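Local coordinates for protein member of DUF4221 family (Bacteroides vulgatus, PDB 3S9J) that is of unknown function but folds as a six-bladed beta-propeller of the DUF4221 family and binds sodium ions in the crystal, at residues 32-35 and 40-43; 93-98 and 102-107; 164-169 and 199-204; 234-239 and 279-284. All blocks are in the same frame, centred on the assembly; numbering follows the deposited sequence.

Contact 1 of 4, residues 32-35 and 40-43; sequences FQFE and EYLH
Strands 32-35 and 40-43 pair as an antiparallel beta hairpin at the start of one four-stranded blade of the propeller. Phe32 pairs with His43 and Phe34 with Tyr41 through backbone hydrogen bonds, such as Tyr41 N to Phe34 O at 2.8 Å. Gln33 faces Leu42 and Glu35 faces Glu40 in the non-hydrogen-bonded positions.

Phe34 CG stands between its backbone N and carbonyl carbon (chi1 71°), which turns the ring across the strand to Tyr41 CB. Tyr41 CB sits over one face of that ring, 3.6 Å from Phe34 CZ. The Phe34 and Tyr41 rings run roughly parallel (29°) but are displaced, with centroids 5.7 Å apart, so there is little stacking.

On the other face, Gln33 NE2 donates to Glu40 OE1 at 2.9 Å. The bond lies in the amide plane and uses the anti lone pair of the carboxylate. Lys274 holds Gln33 OE1, and Arg335 N also binds Glu40 OE1. A leucine at Gln33 would probably leave Glu40 OE1 without this donor and Lys274 without its acceptor.

Strand 53-58 continues the sheet beyond Leu42. Strand 84-86 packs against Phe32, Phe34 and His43, while Phe332 of strand 327-334 meets Gln33 and Leu42.

Contact 2 of 4, residues 93-98 and 102-107; sequences ILVAQN and RLSSIN. With FMT (formic acid), chain I.
The contact is the central beta hairpin of a propeller blade, joining strands 93-97 and 102-106, the second and third of four. Three hydrogen-bonded pairs hold it: Ile93 with Ile106, Val95 with Ser104, and Gln97 with Arg102. The bonds are mostly short, as with Val95 N to Ser104 O at 2.8 Å. The longest is Arg102 N to Gln97 O at 3.2 Å, where the donor stands above the carbonyl plane.

The face carrying these pairs is apolar at one end and polar at the other. Ile106 CG1 lies 3.8 Å from Ile93 CB. Ile106 CD1 crosses to Val95 CG1, with the two side chains at about a right angle. On the opposite face, Leu94 and Leu103 reach Ile145 of the next blade.

Back on the Gln97 face, Ser104 OG bonds to Asn115 OD1 and also receives a weak hydrogen bond from Gln97 NE2 at 2.9 Å. One water accepts from both Gln97 NE2 (3.1 Å) and Arg102 NH1 (2.8 Å). Gln97 OE1 takes a hydrogen bond from Ala80 N, which fixes the amide from its other end. A leucine in place of Gln97 would probably leave Ala80 N without its acceptor, and both Ser104 OG and the water without one of their donors. Gln97 and Arg102 run side by side and point the same way. Gln97 NE2 passes 3.5 Å from Arg102 CD, and the amide and guanidinium planes stand 82° apart.

Contact 3 of 4, residues 164-169 and 199-204; sequences THMFAS and YGFSYD. With FMT (formic acid), chain F.
Phe167 reaches across to Phe201 and Tyr203, and the three rings form an aromatic cluster. The Phe167 ring stands nearly upright on Tyr203, with planes at 86°, in an edge-to-face stack. Its CE1 atom lies over the centre of the Tyr203 ring, and Phe167 CZ is 4.0 Å from Tyr203 CG. The stack with Phe201 is offset edge-to-face, with planes at 62°. Here the edge of Phe201 turns toward the face of Phe167, and Phe201 CE2 comes within 3.7 Å of Phe167 CZ.

The cluster lies between two neighbouring blades of the propeller. Strand 165-171 belongs to one blade, and strand 201-206 is the first strand of the next. Phe201 and Tyr203 alternate with Ser202, which puts both rings on the side toward Phe167.

Met166 is selenomethionine. Its chain bends at the last torsion (chi3 66°), which brings CE over the Phe201 ring. Met166 CE sits 3.6 Å from the centroid of the Phe201 ring, close to the ring normal, as a CH-pi contact. The selenium stands farther off above the same ring, in a Met-aromatic contact. Cys214 and Phe216 of strand 211-216 pack against the group. Tyr203 OH accepts a hydrogen bond from Ala138 N.

Contact 4 of 4, residues 234-239 and 279-284; sequences YNAKSR and YYRFAE
The polar part of this contact is one hydrogen bond, from Arg281 NH1 to Ala236 O at 3.0 Å. The oxygen lies near the guanidinium plane, at its edge. The bond is less regular at the acceptor, because NH1 stands above the carbonyl plane of Ala236 (51° out of it). The arginine reaches this carbonyl with a straight chain: CG is anti to the backbone N (chi1 -166°), and the chain stays extended to NE. The other terminal nitrogen, NH2, bonds to Tyr219 O. Two backbone carbonyls from the neighbouring blade thus hold the buried guanidinium and fix its rotation.

Apolar contacts are few. Ala236 CB rests against the aliphatic part of the arginine, 3.9 Å from Arg281 CD. Farther along, Ser238 CB meets Ala283 CB at 4.1 Å. The Ser238 hydroxyl is engaged elsewhere, with Glu318 OE2.

Residues 236-239 form the loop that leaves strand 231-235, the last strand of one propeller blade. Strand 278-284 is the second strand of the following blade. Leu222 of strand 221-225 packs on both Ala236 and Arg281, while Ile270 of strand 266-273 touches Arg281. Ser305 of strand 304-309 lies against Ser238 and Ala283.

How the contacts relate
From the N terminus the four contacts follow in series; none nests in or crosses another. Contact 1 closes a short hairpin turn in the blade formed by residues 31-69. Contact 2 closes a second turn in the next blade, and the two touch through His43 CE1 and Ile93 CG2, 4.0 Å apart. Contact 3 spans 29 residues and ties the blade of residues 139-183 to that of residues 201-235. Contact 4 spans 39 residues, including helix 255-263, and ties the blade of residues 201-235 to that of residues 266-321. Contacts 3 and 4 therefore share a sheet. Contacts 2 and 4 lie on opposite sides of the chain's centre, their own centres about 32 Å apart.

Contact 1 of 4, residues 32-35 and 40-43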
loop_
_atom_site.group_PDB
_atom_site.type_symbol
_atom_site.label_atom_id
_atom_site.label_comp_id
_atom_site.label_asym_id
_atom_site.label_seq_id
_atom_site.Cartn_x
_atom_site.Cartn_y
_atom_site.Cartn_z
ATOM N N PHE A 32 -6.239 5.902 -3.835
ATOM C CA PHE A 32 -5.071 6.610 -4.337
ATOM C C PHE A 32 -5.427 8.013 -4.771
ATOM O O PHE A 32 -6.422 8.227 -5.450
ATOM C CB PHE A 32 -4.523 5.902 -5.561
ATOM C CG PHE A 32 -4.054 4.476 -5.305
ATOM C CD1 PHE A 32 -2.944 4.241 -4.528
ATOM C CD2 PHE A 32 -4.752 3.391 -5.835
ATOM C CE1 PHE A 32 -2.511 2.933 -4.293
ATOM C CE2 PHE A 32 -4.319 2.096 -5.647
ATOM C CZ PHE A 32 -3.184 1.857 -4.848
ATOM N N GLN A 33 -4.573 8.963 -4.436
ATOM C CA GLN A 33 -4.718 10.330 -4.917
ATOM C C GLN A 33 -4.229 10.393 -6.371
ATOM O O GLN A 33 -3.244 9.740 -6.752
ATOM C CB GLN A 33 -3.938 11.289 -4.004
ATOM C CG GLN A 33 -4.092 12.767 -4.302
ATOM C CD GLN A 33 -3.036 13.325 -5.262
ATOM O OE1 GLN A 33 -2.320 12.568 -5.914
ATOM N NE2 GLN A 33 -2.943 14.665 -5.341
ATOM N N PHE A 34 -4.910 11.224 -7.161
ATOM C CA PHE A 34 -4.527 11.485 -8.540
ATOM C C PHE A 34 -4.987 12.878 -8.972
ATOM O O PHE A 34 -5.838 13.480 -8.332
ATOM C CB PHE A 34 -5.069 10.409 -9.480
ATOM C CG PHE A 34 -6.555 10.452 -9.689
ATOM C CD1 PHE A 34 -7.406 9.867 -8.786
ATOM C CD2 PHE A 34 -7.099 11.042 -10.820
ATOM C CE1 PHE A 34 -8.771 9.901 -8.958
ATOM C CE2 PHE A 34 -8.459 11.078 -11.021
ATOM C CZ PHE A 34 -9.320 10.484 -10.088
ATOM N N GLU A 35 -4.359 13.367 -10.036
ATOM C CA GLU A 35 -4.733 14.615 -10.675
ATOM C C GLU A 35 -5.409 14.358 -11.995
ATOM O O GLU A 35 -5.007 13.466 -12.726
ATOM C CB GLU A 35 -3.492 15.465 -10.901
ATOM C CG GLU A 35 -2.753 15.858 -9.608
ATOM C CD GLU A 35 -2.683 17.328 -9.346
ATOM O OE1 GLU A 35 -3.219 18.116 -10.153
ATOM O OE2 GLU A 35 -2.074 17.725 -8.332
ATOM N N GLU A 40 -7.146 17.808 -7.981
ATOM C CA GLU A 40 -6.789 16.552 -7.350
ATOM C C GLU A 40 -8.042 15.846 -6.807
ATOM O O GLU A 40 -8.972 16.465 -6.258
ATOM C CB GLU A 40 -5.730 16.680 -6.240
ATOM C CG GLU A 40 -6.060 17.703 -5.185
ATOM C CD GLU A 40 -5.158 17.659 -3.953
ATOM O OE1 GLU A 40 -4.322 16.737 -3.796
ATOM O OE2 GLU A 40 -5.301 18.577 -3.130
ATOM N N TYR A 41 -7.995 14.534 -6.899
ATOM C CA TYR A 41 -9.066 13.662 -6.508
ATOM C C TYR A 41 -8.513 12.481 -5.704
ATOM O O TYR A 41 -7.320 12.182 -5.753
ATOM C CB TYR A 41 -9.784 13.119 -7.752
ATOM C CG TYR A 41 -10.423 14.190 -8.590
ATOM C CD1 TYR A 41 -11.698 14.630 -8.322
ATOM C CD2 TYR A 41 -9.742 14.748 -9.670
ATOM C CE1 TYR A 41 -12.287 15.648 -9.054
ATOM C CE2 TYR A 41 -10.324 15.753 -10.422
ATOM C CZ TYR A 41 -11.598 16.190 -10.109
ATOM O OH TYR A 41 -12.195 17.182 -10.839
ATOM N N LEU A 42 -9.418 11.795 -5.015
ATOM C CA LEU A 42 -9.112 10.506 -4.421
ATOM C C LEU A 42 -9.931 9.417 -5.126
ATOM O O LEU A 42 -11.165 9.434 -5.128
ATOM C CB LEU A 42 -9.362 10.533 -2.892
ATOM C CG LEU A 42 -8.905 9.336 -2.064
ATOM C CD1 LEU A 42 -7.397 9.158 -2.169
ATOM C CD2 LEU A 42 -9.357 9.437 -0.562
ATOM N N HIS A 43 -9.218 8.474 -5.722
ATOM C CA HIS A 43 -9.785 7.246 -6.261
ATOM C C HIS A 43 -10.039 6.334 -5.056
ATOM O O HIS A 43 -9.105 5.992 -4.344
ATOM C CB HIS A 43 -8.775 6.604 -7.181
ATOM C CG HIS A 43 -9.128 5.218 -7.642
ATOM N ND1 HIS A 43 -9.496 4.951 -8.945
ATOM C CD2 HIS A 43 -9.124 4.020 -6.994
ATOM C CE1 HIS A 43 -9.744 3.657 -9.070
ATOM N NE2 HIS A 43 -9.498 3.062 -7.915
#

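Contact 2 of 4, residues 93-98 and 102-107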
loop_
_atom_site.group_PDB
_atom_site.type_symbol
_atom_site.label_atom_id
_atom_site.label_comp_id
_atom_site.label_asym_id
_atom_site.label_seq_id
_atom_site.Cartn_x
_atom_site.Cartn_y
_atom_site.Cartn_z
ATOM N N ILE A 93 -8.496 2.987 -15.970
ATOM C CA ILE A 93 -8.283 2.414 -14.640
ATOM C C ILE A 93 -7.928 0.945 -14.811
ATOM O O ILE A 93 -8.561 0.239 -15.589
ATOM C CB ILE A 93 -9.561 2.562 -13.768
ATOM C CG1 ILE A 93 -9.773 4.028 -13.358
ATOM C CG2 ILE A 93 -9.493 1.638 -12.476
ATOM C CD1 ILE A 93 -11.244 4.357 -12.918
ATOM N N LEU A 94 -6.930 0.490 -14.061
ATOM C CA LEU A 94 -6.556 -0.910 -14.049
ATOM C C LEU A 94 -7.091 -1.550 -12.757
ATOM O O LEU A 94 -6.991 -0.965 -11.683
ATOM C CB LEU A 94 -5.042 -1.053 -14.153
ATOM C CG LEU A 94 -4.488 -0.800 -15.574
ATOM C CD1 LEU A 94 -2.959 -0.677 -15.555
ATOM C CD2 LEU A 94 -4.960 -1.931 -16.499
ATOM N N VAL A 95 -7.663 -2.743 -12.892
ATOM C CA VAL A 95 -8.205 -3.431 -11.731
ATOM C C VAL A 95 -7.636 -4.836 -11.650
ATOM O O VAL A 95 -7.403 -5.505 -12.652
ATOM C CB VAL A 95 -9.767 -3.481 -11.671
ATOM C CG1 VAL A 95 -10.392 -2.047 -11.794
ATOM C CG2 VAL A 95 -10.336 -4.433 -12.731
ATOM N N ALA A 96 -7.373 -5.247 -10.420
ATOM C CA ALA A 96 -6.801 -6.566 -10.105
ATOM C C ALA A 96 -7.929 -7.500 -9.669
ATOM O O ALA A 96 -8.759 -7.144 -8.824
ATOM C CB ALA A 96 -5.753 -6.477 -8.990
ATOM N N GLN A 97 -7.949 -8.698 -10.252
ATOM C CA GLN A 97 -8.933 -9.717 -9.905
ATOM C C GLN A 97 -8.176 -10.995 -9.560
ATOM O O GLN A 97 -8.160 -11.977 -10.325
ATOM C CB GLN A 97 -9.949 -9.910 -11.024
ATOM C CG GLN A 97 -10.609 -8.629 -11.529
ATOM C CD GLN A 97 -11.752 -8.892 -12.413
ATOM O OE1 GLN A 97 -12.789 -9.387 -11.965
ATOM N NE2 GLN A 97 -11.595 -8.580 -13.695
ATOM N N ASN A 98 -7.523 -10.946 -8.411
ATOM C CA ASN A 98 -6.725 -12.076 -7.922
ATOM C C ASN A 98 -7.378 -13.445 -8.064
ATOM O O ASN A 98 -6.742 -14.386 -8.559
ATOM C CB ASN A 98 -6.346 -11.850 -6.481
ATOM C CG ASN A 98 -5.509 -12.985 -5.903
ATOM O OD1 ASN A 98 -4.328 -13.049 -6.133
ATOM N ND2 ASN A 98 -6.139 -13.866 -5.118
ATOM N N ARG A 102 -6.793 -12.480 -13.165
ATOM C CA ARG A 102 -7.113 -11.539 -14.239
ATOM C C ARG A 102 -6.802 -10.112 -13.824
ATOM O O ARG A 102 -7.120 -9.699 -12.704
ATOM C CB ARG A 102 -8.594 -11.648 -14.639
ATOM C CG ARG A 102 -9.033 -10.746 -15.784
ATOM C CD ARG A 102 -10.523 -10.877 -16.093
ATOM N NE ARG A 102 -10.834 -12.206 -16.590
ATOM C CZ ARG A 102 -12.061 -12.721 -16.762
ATOM N NH1 ARG A 102 -13.170 -12.034 -16.516
ATOM N NH2 ARG A 102 -12.175 -13.965 -17.211
ATOM N N LEU A 103 -6.163 -9.379 -14.739
ATOM C CA LEU A 103 -6.079 -7.936 -14.688
ATOM C C LEU A 103 -7.039 -7.381 -15.741
ATOM O O LEU A 103 -7.174 -7.955 -16.816
ATOM C CB LEU A 103 -4.639 -7.519 -15.002
ATOM C CG LEU A 103 -4.264 -6.055 -15.096
ATOM C CD1 LEU A 103 -4.137 -5.470 -13.713
ATOM C CD2 LEU A 103 -2.948 -5.976 -15.830
ATOM N N SER A 104 -7.713 -6.264 -15.454
ATOM C CA SER A 104 -8.624 -5.667 -16.446
ATOM C C SER A 104 -8.450 -4.148 -16.516
ATOM O O SER A 104 -8.149 -3.508 -15.504
ATOM C CB SER A 104 -10.091 -5.974 -16.145
ATOM O OG SER A 104 -10.380 -7.360 -16.067
ATOM N N SER A 105 -8.612 -3.576 -17.707
ATOM C CA SER A 105 -8.686 -2.136 -17.855
ATOM C C SER A 105 -10.128 -1.749 -18.083
ATOM O O SER A 105 -10.885 -2.452 -18.753
ATOM C CB SER A 105 -7.794 -1.625 -18.976
ATOM O OG SER A 105 -8.111 -2.310 -20.172
ATOM N N ILE A 106 -10.526 -0.655 -17.442
ATOM C CA ILE A 106 -11.885 -0.127 -17.572
ATOM C C ILE A 106 -11.856 1.357 -17.840
ATOM O O ILE A 106 -10.854 2.035 -17.573
ATOM C CB ILE A 106 -12.762 -0.426 -16.326
ATOM C CG1 ILE A 106 -12.258 0.286 -15.072
ATOM C CG2 ILE A 106 -12.826 -1.914 -16.046
ATOM C CD1 ILE A 106 -13.211 0.149 -13.870
ATOM N N ASN A 107 -12.952 1.873 -18.405
ATOM C CA ASN A 107 -13.101 3.337 -18.522
ATOM C C ASN A 107 -13.923 3.936 -17.362
ATOM O O ASN A 107 -14.287 3.224 -16.415
ATOM C CB ASN A 107 -13.669 3.725 -19.892
ATOM C CG ASN A 107 -15.085 3.245 -20.117
ATOM O OD1 ASN A 107 -15.808 2.960 -19.174
ATOM N ND2 ASN A 107 -15.496 3.155 -21.396
HETATM C C FMT I . -12.773 3.388 -23.782
HETATM O O1 FMT I . -11.868 4.154 -23.419
HETATM O O2 FMT I . -13.962 3.655 -23.609
HETATM O O HOH W 1 -13.346 -9.237 -16.131
#

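Contact 3 of 4, residues 164-169 and 199-204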
loop_
_atom_site.group_PDB
_atom_site.type_symbol
_atom_site.label_atom_id
_atom_site.label_comp_id
_atom_site.label_asym_id
_atom_site.label_seq_id
_atom_site.Cartn_x
_atom_site.Cartn_y
_atom_site.Cartn_z
ATOM N N THR A 164 14.289 -15.547 -5.953
ATOM C CA THR A 164 12.857 -15.301 -6.050
ATOM C C THR A 164 12.630 -13.842 -6.441
ATOM O O THR A 164 13.158 -12.935 -5.813
ATOM C CB THR A 164 12.163 -15.607 -4.669
ATOM O OG1 THR A 164 12.377 -16.987 -4.328
ATOM C CG2 THR A 164 10.650 -15.291 -4.698
ATOM N N HIS A 165 11.820 -13.615 -7.475
ATOM C CA HIS A 165 11.595 -12.274 -7.981
ATOM C C HIS A 165 10.601 -11.513 -7.098
ATOM O O HIS A 165 9.540 -12.037 -6.741
ATOM C CB HIS A 165 11.009 -12.320 -9.393
ATOM C CG HIS A 165 11.888 -12.989 -10.394
ATOM N ND1 HIS A 165 11.807 -14.338 -10.683
ATOM C CD2 HIS A 165 12.871 -12.494 -11.177
ATOM C CE1 HIS A 165 12.701 -14.639 -11.612
ATOM N NE2 HIS A 165 13.360 -13.540 -11.932
HETATM N N MSE A 166 10.925 -10.254 -6.833
HETATM C CA MSE A 166 10.046 -9.344 -6.123
HETATM C C MSE A 166 8.941 -8.724 -6.984
HETATM O O MSE A 166 7.948 -8.287 -6.443
HETATM C CB MSE A 166 10.836 -8.222 -5.461
HETATM C CG MSE A 166 11.598 -8.672 -4.176
HETATM SE SE MSE A 166 12.728 -7.268 -3.484
HETATM C CE MSE A 166 11.355 -6.109 -2.999
ATOM N N PHE A 167 9.169 -8.615 -8.305
ATOM C CA PHE A 167 8.229 -7.991 -9.212
ATOM C C PHE A 167 8.100 -8.755 -10.516
ATOM O O PHE A 167 9.021 -9.468 -10.927
ATOM C CB PHE A 167 8.700 -6.576 -9.547
ATOM C CG PHE A 167 8.577 -5.622 -8.396
ATOM C CD1 PHE A 167 7.399 -4.904 -8.198
ATOM C CD2 PHE A 167 9.623 -5.449 -7.506
ATOM C CE1 PHE A 167 7.284 -4.022 -7.139
ATOM C CE2 PHE A 167 9.497 -4.579 -6.439
ATOM C CZ PHE A 167 8.335 -3.871 -6.262
ATOM N N ALA A 168 6.950 -8.600 -11.139
ATOM C CA ALA A 168 6.702 -9.041 -12.500
ATOM C C ALA A 168 5.945 -7.930 -13.190
ATOM O O ALA A 168 5.334 -7.101 -12.523
ATOM C CB ALA A 168 5.903 -10.309 -12.533
ATOM N N SER A 169 6.022 -7.894 -14.524
ATOM C CA SER A 169 5.268 -6.896 -15.285
ATOM C C SER A 169 4.416 -7.592 -16.319
ATOM O O SER A 169 4.710 -8.712 -16.707
ATOM C CB SER A 169 6.189 -5.890 -15.965
ATOM O OG SER A 169 6.913 -6.501 -17.040
ATOM N N TYR A 199 7.553 -11.622 5.377
ATOM C CA TYR A 199 8.395 -11.196 4.249
ATOM C C TYR A 199 7.719 -10.121 3.397
ATOM O O TYR A 199 8.150 -9.848 2.292
ATOM C CB TYR A 199 8.824 -12.385 3.379
ATOM C CG TYR A 199 7.706 -13.144 2.738
ATOM C CD1 TYR A 199 7.071 -14.177 3.406
ATOM C CD2 TYR A 199 7.284 -12.846 1.443
ATOM C CE1 TYR A 199 6.032 -14.884 2.830
ATOM C CE2 TYR A 199 6.234 -13.551 0.860
ATOM C CZ TYR A 199 5.614 -14.573 1.566
ATOM O OH TYR A 199 4.579 -15.305 1.031
ATOM N N GLY A 200 6.714 -9.466 3.955
ATOM C CA GLY A 200 6.004 -8.424 3.254
ATOM C C GLY A 200 6.836 -7.181 3.053
ATOM O O GLY A 200 7.776 -6.886 3.830
ATOM N N PHE A 201 6.458 -6.418 2.035
ATOM C CA PHE A 201 7.039 -5.103 1.819
ATOM C C PHE A 201 6.045 -4.150 1.208
ATOM O O PHE A 201 5.105 -4.571 0.536
ATOM C CB PHE A 201 8.300 -5.149 0.947
ATOM C CG PHE A 201 8.077 -5.589 -0.486
ATOM C CD1 PHE A 201 8.116 -6.931 -0.833
ATOM C CD2 PHE A 201 7.926 -4.650 -1.495
ATOM C CE1 PHE A 201 7.973 -7.337 -2.155
ATOM C CE2 PHE A 201 7.778 -5.048 -2.826
ATOM C CZ PHE A 201 7.783 -6.382 -3.151
ATOM N N SER A 202 6.272 -2.868 1.450
ATOM C CA SER A 202 5.570 -1.782 0.793
ATOM C C SER A 202 6.514 -1.176 -0.226
ATOM O O SER A 202 7.737 -1.326 -0.138
ATOM C CB SER A 202 5.130 -0.751 1.853
ATOM O OG SER A 202 4.564 0.441 1.295
ATOM N N TYR A 203 5.975 -0.498 -1.228
ATOM C CA TYR A 203 6.844 0.132 -2.225
ATOM C C TYR A 203 6.124 1.351 -2.778
ATOM O O TYR A 203 4.906 1.491 -2.657
ATOM C CB TYR A 203 7.233 -0.854 -3.354
ATOM C CG TYR A 203 6.082 -1.328 -4.204
ATOM C CD1 TYR A 203 5.331 -2.417 -3.828
ATOM C CD2 TYR A 203 5.748 -0.674 -5.378
ATOM C CE1 TYR A 203 4.241 -2.864 -4.569
ATOM C CE2 TYR A 203 4.684 -1.090 -6.144
ATOM C CZ TYR A 203 3.913 -2.173 -5.741
ATOM O OH TYR A 203 2.857 -2.598 -6.491
ATOM N N ASP A 204 6.891 2.222 -3.392
ATOM C CA ASP A 204 6.332 3.310 -4.152
ATOM C C ASP A 204 7.257 3.607 -5.322
ATOM O O ASP A 204 8.409 3.171 -5.345
ATOM C CB ASP A 204 6.118 4.552 -3.283
ATOM C CG ASP A 204 4.926 5.411 -3.737
ATOM O OD1 ASP A 204 4.437 5.252 -4.889
ATOM O OD2 ASP A 204 4.456 6.236 -2.914
HETATM C C FMT F . 4.101 -9.597 6.447
HETATM O O1 FMT F . 3.554 -10.693 6.551
HETATM O O2 FMT F . 5.315 -9.449 6.539
#

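Contact 4 of 4, residues 234-239 and 279-284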
loop_
_atom_site.group_PDB
_atom_site.type_symbol
_atom_site.label_atom_id
_atom_site.label_comp_id
_atom_site.label_asym_id
_atom_site.label_seq_id
_atom_site.Cartn_x
_atom_site.Cartn_y
_atom_site.Cartn_z
ATOM N N TYR A 234 19.453 2.166 1.908
ATOM C CA TYR A 234 19.521 3.343 2.763
ATOM C C TYR A 234 18.860 3.068 4.101
ATOM O O TYR A 234 17.767 2.501 4.168
ATOM C CB TYR A 234 18.813 4.525 2.127
ATOM C CG TYR A 234 19.412 4.968 0.822
ATOM C CD1 TYR A 234 20.490 5.835 0.798
ATOM C CD2 TYR A 234 18.882 4.539 -0.389
ATOM C CE1 TYR A 234 21.043 6.252 -0.397
ATOM C CE2 TYR A 234 19.433 4.949 -1.592
ATOM C CZ TYR A 234 20.514 5.804 -1.586
ATOM O OH TYR A 234 21.046 6.235 -2.775
ATOM N N ASN A 235 19.521 3.493 5.167
ATOM C CA ASN A 235 18.948 3.332 6.492
ATOM C C ASN A 235 17.663 4.133 6.644
ATOM O O ASN A 235 17.613 5.313 6.315
ATOM C CB ASN A 235 19.936 3.794 7.561
ATOM C CG ASN A 235 19.405 3.556 8.963
ATOM O OD1 ASN A 235 19.057 4.497 9.669
ATOM N ND2 ASN A 235 19.299 2.290 9.348
ATOM N N ALA A 236 16.626 3.495 7.166
ATOM C CA ALA A 236 15.350 4.156 7.366
ATOM C C ALA A 236 14.735 3.639 8.662
ATOM O O ALA A 236 13.569 3.276 8.705
ATOM C CB ALA A 236 14.423 3.902 6.179
ATOM N N LYS A 237 15.551 3.619 9.715
ATOM C CA LYS A 237 15.170 3.079 11.027
ATOM C C LYS A 237 14.510 4.154 11.874
ATOM O O LYS A 237 14.982 5.298 11.924
ATOM C CB LYS A 237 16.445 2.569 11.738
ATOM C CG LYS A 237 16.279 2.226 13.199
ATOM C CD LYS A 237 17.599 1.792 13.843
ATOM C CE LYS A 237 17.388 1.602 15.341
ATOM N NZ LYS A 237 16.945 2.839 16.063
ATOM N N SER A 238 13.456 3.776 12.578
ATOM C CA SER A 238 12.828 4.630 13.582
ATOM C C SER A 238 13.733 4.802 14.818
ATOM O O SER A 238 14.292 3.815 15.315
ATOM C CB SER A 238 11.537 4.003 14.073
ATOM O OG SER A 238 11.040 4.714 15.198
ATOM N N ARG A 239 13.825 6.040 15.318
ATOM C CA ARG A 239 14.583 6.281 16.551
ATOM C C ARG A 239 13.934 5.639 17.780
ATOM O O ARG A 239 14.583 5.519 18.808
ATOM C CB ARG A 239 14.812 7.782 16.787
ATOM C CG ARG A 239 13.559 8.604 17.110
ATOM C CD ARG A 239 13.743 10.052 16.618
ATOM N NE ARG A 239 13.973 10.103 15.171
ATOM C CZ ARG A 239 14.467 11.146 14.509
ATOM N NH1 ARG A 239 14.798 12.257 15.146
ATOM N NH2 ARG A 239 14.629 11.069 13.194
ATOM N N TYR A 279 10.074 11.423 1.196
ATOM C CA TYR A 279 9.455 10.125 1.446
ATOM C C TYR A 279 8.980 10.052 2.881
ATOM O O TYR A 279 9.581 10.652 3.773
ATOM C CB TYR A 279 10.440 8.983 1.197
ATOM C CG TYR A 279 10.997 8.946 -0.200
ATOM C CD1 TYR A 279 12.084 9.755 -0.560
ATOM C CD2 TYR A 279 10.436 8.111 -1.172
ATOM C CE1 TYR A 279 12.590 9.736 -1.874
ATOM C CE2 TYR A 279 10.940 8.077 -2.469
ATOM C CZ TYR A 279 12.004 8.889 -2.814
ATOM O OH TYR A 279 12.500 8.859 -4.092
ATOM N N TYR A 280 7.909 9.301 3.093
ATOM C CA TYR A 280 7.379 9.012 4.423
ATOM C C TYR A 280 7.440 7.502 4.650
ATOM O O TYR A 280 6.895 6.730 3.850
ATOM C CB TYR A 280 5.933 9.482 4.567
ATOM C CG TYR A 280 5.720 10.923 4.212
ATOM C CD1 TYR A 280 6.266 11.932 4.982
ATOM C CD2 TYR A 280 4.944 11.286 3.103
ATOM C CE1 TYR A 280 6.100 13.271 4.646
ATOM C CE2 TYR A 280 4.760 12.636 2.765
ATOM C CZ TYR A 280 5.329 13.619 3.551
ATOM O OH TYR A 280 5.177 14.956 3.218
ATOM N N ARG A 281 8.066 7.080 5.742
ATOM C CA ARG A 281 8.008 5.686 6.139
ATOM C C ARG A 281 7.269 5.568 7.468
ATOM O O ARG A 281 7.622 6.209 8.475
ATOM C CB ARG A 281 9.407 5.069 6.248
ATOM C CG ARG A 281 9.352 3.562 6.319
ATOM C CD ARG A 281 10.710 2.897 6.480
ATOM N NE ARG A 281 10.594 1.475 6.199
ATOM C CZ ARG A 281 11.472 0.544 6.532
ATOM N NH1 ARG A 281 12.583 0.855 7.211
ATOM N NH2 ARG A 281 11.219 -0.714 6.200
ATOM N N PHE A 282 6.237 4.743 7.479
ATOM C CA PHE A 282 5.453 4.529 8.692
ATOM C C PHE A 282 6.091 3.393 9.509
ATOM O O PHE A 282 6.554 2.399 8.941
ATOM C CB PHE A 282 4.010 4.147 8.326
ATOM C CG PHE A 282 3.152 5.309 7.851
ATOM C CD1 PHE A 282 3.479 6.015 6.697
ATOM C CD2 PHE A 282 2.021 5.682 8.544
ATOM C CE1 PHE A 282 2.689 7.072 6.270
ATOM C CE2 PHE A 282 1.230 6.739 8.132
ATOM C CZ PHE A 282 1.560 7.434 6.966
ATOM N N ALA A 283 6.082 3.533 10.835
ATOM C CA ALA A 283 6.628 2.518 11.746
ATOM C C ALA A 283 5.588 2.222 12.814
ATOM O O ALA A 283 5.010 3.154 13.361
ATOM C CB ALA A 283 7.900 3.046 12.385
ATOM N N GLU A 284 5.347 0.939 13.080
ATOM C CA GLU A 284 4.430 0.517 14.114
ATOM C C GLU A 284 5.220 0.286 15.400
ATOM O O GLU A 284 6.209 -0.430 15.396
ATOM C CB GLU A 284 3.705 -0.767 13.710
ATOM C CG GLU A 284 3.021 -0.698 12.357
ATOM C CD GLU A 284 2.092 -1.872 12.049
ATOM O OE1 GLU A 284 2.198 -2.964 12.664
ATOM O OE2 GLU A 284 1.213 -1.685 11.171
#